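Local coordinates for protein cytochrome c55X (Pseudomonas aeruginosa PAO1, PDB 6TP9) that probably carries electrons as a periplasmic monoheme c-type cytochrome associated with heme d1 biosynthesis, at residues L21-L32 and R84-P92. The protein carries 1 engineered substitution. Residues are numbered along the deposited sequence; the frame is centred on the assembly and turned at random.
Sequences LQDCGSCHGLRL and RLIEGEIAP. With HEC (heme c), chain L.
The C-terminal tail 88-92, which follows helix 75-86, runs alongside the end of helix 10-27 and strand 30-31, with the CA atoms of Gln22 and Ala91 4.4 Å apart. Ala91 packs its CB against the helix, 3.2 Å from Ser26 N, and also touches Leu21 O and Gly25; a small methyl fits where Gly25 has no side chain. Beside it, Pro92 CD rests 3.3 Å from Gln22 O, and the Gln22 chain, extended beyond CG, passes the ring obliquely.

Ile90 fills the apolar side of the joint. Its CG2, anti to the backbone N, reaches Leu30 CD2 at 3.6 Å, the two side chains crossing nearly at right angles, while CD1 turns to Leu32 CD1. Arg31 starts away from the tail but bends at chi2 (-72°) and chi3, so that Gly88 CA lies over one face of the guanidinium, toward its rim; NH2 gives Gly88 O a hydrogen bond of 2.9 Å, weak because it is bent, 121° at the hydrogen. The positive phi of Gly88 (57°) favours glycine, and a side chain here would collide with the guanidinium. One water joins Leu30 O to Ala91 N.

Cys24, Cys27 and His28 form the CXXCH heme c motif; His28 NE2 binds iron, whose other axial ligand is Met66 of the second subunit, as expected of 3D domain swapping, which this protein displays in the crystal.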
loop_
_atom_site.group_PDB
_atom_site.type_symbol
_atom_site.label_atom_id
_atom_site.label_comp_id
_atom_site.label_asym_id
_atom_site.label_seq_id
_atom_site.Cartn_x
_atom_site.Cartn_y
_atom_site.Cartn_z
ATOM N N LEU A 21 -1.839 5.768 0.269
ATOM C CA LEU A 21 -1.270 4.498 0.692
ATOM C C LEU A 21 -1.770 4.075 2.067
ATOM O O LEU A 21 -1.998 2.882 2.298
ATOM C CB LEU A 21 0.256 4.589 0.671
ATOM C CG LEU A 21 0.809 4.836 -0.736
ATOM C CD1 LEU A 21 2.300 5.103 -0.718
ATOM C CD2 LEU A 21 0.494 3.649 -1.637
ATOM N N GLN A 22 -1.961 5.019 2.988
ATOM C CA GLN A 22 -2.277 4.657 4.366
ATOM C C GLN A 22 -3.736 4.866 4.746
ATOM O O GLN A 22 -4.227 4.170 5.640
ATOM C CB GLN A 22 -1.378 5.432 5.336
ATOM C CG GLN A 22 0.067 4.933 5.322
ATOM C CD GLN A 22 0.856 5.332 6.553
ATOM O OE1 GLN A 22 0.288 5.645 7.600
ATOM N NE2 GLN A 22 2.179 5.317 6.432
ATOM N N ASP A 23 -4.456 5.782 4.099
ATOM C CA ASP A 23 -5.881 5.957 4.370
ATOM C C ASP A 23 -6.745 5.254 3.327
ATOM O O ASP A 23 -7.571 4.404 3.670
ATOM C CB ASP A 23 -6.241 7.447 4.438
ATOM C CG ASP A 23 -7.614 7.684 5.040
ATOM O OD1 ASP A 23 -8.556 6.941 4.691
ATOM O OD2 ASP A 23 -7.745 8.605 5.873
ATOM N N CYS A 24 -6.569 5.601 2.049
ATOM C CA CYS A 24 -7.356 4.964 0.998
ATOM C C CYS A 24 -7.044 3.476 0.904
ATOM O O CYS A 24 -7.932 2.663 0.628
ATOM C CB CYS A 24 -7.088 5.646 -0.344
ATOM S SG CYS A 24 -7.114 7.453 -0.287
ATOM N N GLY A 25 -5.785 3.100 1.142
ATOM C CA GLY A 25 -5.363 1.722 0.965
ATOM C C GLY A 25 -5.998 0.739 1.926
ATOM O O GLY A 25 -6.018 -0.463 1.638
ATOM N N SER A 26 -6.508 1.212 3.063
ATOM C CA SER A 26 -7.165 0.310 4.004
ATOM C C SER A 26 -8.374 -0.356 3.356
ATOM O O SER A 26 -8.426 -1.583 3.209
ATOM C CB SER A 26 -7.577 1.073 5.263
ATOM O OG SER A 26 -8.595 2.016 4.977
ATOM N N CYS A 27 -9.360 0.447 2.953
ATOM C CA CYS A 27 -10.558 -0.106 2.333
ATOM C C CYS A 27 -10.250 -0.714 0.971
ATOM O O CYS A 27 -10.789 -1.771 0.622
ATOM C CB CYS A 27 -11.623 0.979 2.192
ATOM S SG CYS A 27 -12.325 1.577 3.746
ATOM N N HIS A 28 -9.398 -0.059 0.185
ATOM C CA HIS A 28 -9.113 -0.484 -1.178
ATOM C C HIS A 28 -7.974 -1.496 -1.258
ATOM O O HIS A 28 -7.482 -1.772 -2.356
ATOM C CB HIS A 28 -8.805 0.737 -2.050
ATOM C CG HIS A 28 -10.005 1.585 -2.343
ATOM N ND1 HIS A 28 -10.908 1.279 -3.340
ATOM C CD2 HIS A 28 -10.454 2.729 -1.770
ATOM C CE1 HIS A 28 -11.859 2.197 -3.369
ATOM N NE2 HIS A 28 -11.607 3.087 -2.427
ATOM N N GLY A 29 -7.546 -2.046 -0.126
ATOM C CA GLY A 29 -6.690 -3.214 -0.123
ATOM C C GLY A 29 -5.292 -3.018 -0.670
ATOM O O GLY A 29 -4.916 -3.660 -1.655
ATOM N N LEU A 30 -4.506 -2.151 -0.040
ATOM C CA LEU A 30 -3.103 -2.027 -0.410
ATOM C C LEU A 30 -2.364 -3.320 -0.083
ATOM O O LEU A 30 -2.543 -3.905 0.990
ATOM C CB LEU A 30 -2.455 -0.851 0.319
ATOM C CG LEU A 30 -0.999 -0.561 -0.060
ATOM C CD1 LEU A 30 -0.876 -0.105 -1.507
ATOM C CD2 LEU A 30 -0.407 0.479 0.876
ATOM N N ARG A 31 -1.537 -3.768 -1.025
ATOM C CA ARG A 31 -0.774 -4.998 -0.881
ATOM C C ARG A 31 0.603 -4.791 -1.493
ATOM O O ARG A 31 0.792 -3.943 -2.367
ATOM C CB ARG A 31 -1.461 -6.188 -1.566
ATOM C CG ARG A 31 -2.825 -6.549 -1.012
ATOM C CD ARG A 31 -2.725 -7.198 0.361
ATOM N NE ARG A 31 -3.622 -6.554 1.317
ATOM C CZ ARG A 31 -4.872 -6.938 1.563
ATOM N NH1 ARG A 31 -5.397 -7.980 0.936
ATOM N NH2 ARG A 31 -5.599 -6.273 2.450
ATOM N N LEU A 32 1.569 -5.582 -1.027
ATOM C CA LEU A 32 2.908 -5.583 -1.619
ATOM C C LEU A 32 2.953 -6.691 -2.663
ATOM O O LEU A 32 3.238 -7.851 -2.363
ATOM C CB LEU A 32 3.983 -5.764 -0.557
ATOM C CG LEU A 32 4.475 -4.468 0.090
ATOM C CD1 LEU A 32 3.416 -3.889 1.012
ATOM C CD2 LEU A 32 5.778 -4.706 0.839
ATOM N N ARG A 84 1.579 -7.884 9.273
ATOM C CA ARG A 84 0.911 -6.964 8.361
ATOM C C ARG A 84 0.778 -7.571 6.971
ATOM O O ARG A 84 -0.262 -7.427 6.319
ATOM C CB ARG A 84 1.677 -5.644 8.289
ATOM C CG ARG A 84 1.950 -4.991 9.636
ATOM C CD ARG A 84 0.688 -4.445 10.283
ATOM N NE ARG A 84 -0.188 -5.500 10.785
ATOM C CZ ARG A 84 0.076 -6.251 11.850
ATOM N NH1 ARG A 84 -0.787 -7.181 12.231
ATOM N NH2 ARG A 84 1.204 -6.081 12.527
ATOM N N LEU A 85 1.828 -8.243 6.494
ATOM C CA LEU A 85 1.747 -8.916 5.203
ATOM C C LEU A 85 0.686 -10.006 5.233
ATOM O O LEU A 85 -0.129 -10.129 4.311
ATOM C CB LEU A 85 3.107 -9.509 4.835
ATOM C CG LEU A 85 4.288 -8.544 4.775
ATOM C CD1 LEU A 85 5.590 -9.308 4.578
ATOM C CD2 LEU A 85 4.082 -7.531 3.666
ATOM N N ILE A 86 0.681 -10.805 6.300
ATOM C CA ILE A 86 -0.230 -11.940 6.385
ATOM C C ILE A 86 -1.669 -11.464 6.516
ATOM O O ILE A 86 -2.574 -11.978 5.848
ATOM C CB ILE A 86 0.167 -12.846 7.564
ATOM C CG1 ILE A 86 1.484 -13.561 7.264
ATOM C CG2 ILE A 86 -0.938 -13.841 7.857
ATOM C CD1 ILE A 86 2.166 -14.111 8.495
ATOM N N GLU A 87 -1.907 -10.483 7.382
ATOM C CA GLU A 87 -3.255 -10.048 7.715
ATOM C C GLU A 87 -3.770 -8.944 6.799
ATOM O O GLU A 87 -4.821 -8.362 7.082
ATOM C CB GLU A 87 -3.301 -9.590 9.176
ATOM C CG GLU A 87 -3.177 -10.739 10.167
ATOM C CD GLU A 87 -2.992 -10.273 11.598
ATOM O OE1 GLU A 87 -3.069 -9.049 11.846
ATOM O OE2 GLU A 87 -2.765 -11.134 12.473
ATOM N N GLY A 88 -3.068 -8.658 5.706
ATOM C CA GLY A 88 -3.519 -7.633 4.778
ATOM C C GLY A 88 -3.710 -6.275 5.416
ATOM O O GLY A 88 -4.714 -5.602 5.151
ATOM N N GLU A 89 -2.760 -5.848 6.243
ATOM C CA GLU A 89 -2.859 -4.607 7.003
ATOM C C GLU A 89 -1.642 -3.724 6.763
ATOM O O GLU A 89 -0.976 -3.265 7.693
ATOM C CB GLU A 89 -3.024 -4.911 8.490
ATOM C CG GLU A 89 -4.464 -5.042 8.936
ATOM C CD GLU A 89 -4.598 -5.722 10.285
ATOM O OE1 GLU A 89 -5.738 -5.808 10.791
ATOM O OE2 GLU A 89 -3.570 -6.172 10.836
ATOM N N ILE A 90 -1.336 -3.462 5.493
ATOM C CA ILE A 90 -0.260 -2.524 5.190
ATOM C C ILE A 90 -0.729 -1.093 5.412
ATOM O O ILE A 90 0.018 -0.258 5.934
ATOM C CB ILE A 90 0.251 -2.753 3.759
ATOM C CG1 ILE A 90 0.970 -4.099 3.690
ATOM C CG2 ILE A 90 1.200 -1.644 3.336
ATOM C CD1 ILE A 90 0.421 -5.021 2.652
ATOM N N ALA A 91 -1.961 -0.788 5.026
ATOM C CA ALA A 91 -2.587 0.438 5.495
ATOM C C ALA A 91 -3.140 0.212 6.901
ATOM O O ALA A 91 -3.698 -0.853 7.181
ATOM C CB ALA A 91 -3.710 0.864 4.555
ATOM N N PRO A 92 -2.990 1.183 7.815
ATOM C CA PRO A 92 -3.507 0.948 9.168
ATOM C C PRO A 92 -4.992 0.604 9.173
ATOM O O PRO A 92 -5.519 0.099 10.165
ATOM C CB PRO A 92 -3.254 2.279 9.882
ATOM C CG PRO A 92 -2.141 2.913 9.127
ATOM C CD PRO A 92 -2.313 2.488 7.698
ATOM O OXT PRO A 92 -5.692 0.818 8.183
HETATM FE FE HEC L . -13.043 4.459 -2.112
HETATM C CHA HEC L . -15.289 3.395 -4.480
HETATM C CHB HEC L . -11.306 6.145 -4.566
HETATM C CHC HEC L . -10.966 5.818 0.256
HETATM C CHD HEC L . -14.325 2.332 0.212
HETATM N NA HEC L . -13.283 4.755 -4.136
HETATM C C1A HEC L . -14.234 4.152 -4.936
HETATM C C2A HEC L . -13.921 4.454 -6.322
HETATM C C3A HEC L . -12.820 5.213 -6.334
HETATM C C4A HEC L . -12.399 5.415 -4.966
HETATM C CMA HEC L . -12.099 5.788 -7.574
HETATM C CAA HEC L . -14.721 3.985 -7.558
HETATM C CBA HEC L . -14.022 2.790 -8.200
HETATM C CGA HEC L . -14.721 2.396 -9.475
HETATM O O1A HEC L . -15.493 3.222 -10.027
HETATM O O2A HEC L . -14.499 1.252 -9.947
HETATM N NB HEC L . -11.429 5.718 -2.154
HETATM C C1B HEC L . -10.904 6.344 -3.267
HETATM C C2B HEC L . -9.862 7.248 -2.828
HETATM C C3B HEC L . -9.772 7.161 -1.498
HETATM C C4B HEC L . -10.751 6.195 -1.049
HETATM C CMB HEC L . -9.008 8.145 -3.748
HETATM C CAB HEC L . -8.793 7.922 -0.580
HETATM C CBB HEC L . -8.872 9.441 -0.818
HETATM N NC HEC L . -12.662 4.094 -0.147
HETATM C C1C HEC L . -11.849 4.851 0.672
HETATM C C2C HEC L . -12.025 4.396 2.034
HETATM C C3C HEC L . -13.033 3.512 2.038
HETATM C C4C HEC L . -13.400 3.251 0.657
HETATM C CMC HEC L . -11.385 5.077 3.264
HETATM C CAC HEC L . -13.606 2.763 3.264
HETATM C CBC HEC L . -13.974 3.732 4.402
HETATM N ND HEC L . -14.561 3.068 -2.139
HETATM C C1D HEC L . -14.932 2.317 -1.025
HETATM C C2D HEC L . -16.077 1.508 -1.379
HETATM C C3D HEC L . -16.381 1.838 -2.843
HETATM C C4D HEC L . -15.389 2.816 -3.232
HETATM C CMD HEC L . -16.842 0.518 -0.478
HETATM C CAD HEC L . -17.515 1.244 -3.701
HETATM C CBD HEC L . -18.759 2.109 -3.516
HETATM C CGD HEC L . -19.876 1.591 -4.381
HETATM O O1D HEC L . -20.132 0.361 -4.364
HETATM O O2D HEC L . -20.517 2.416 -5.081
HETATM O O HOH W 1 -5.763 -3.505 3.751
HETATM O O HOH W 2 -3.401 -2.916 3.487
#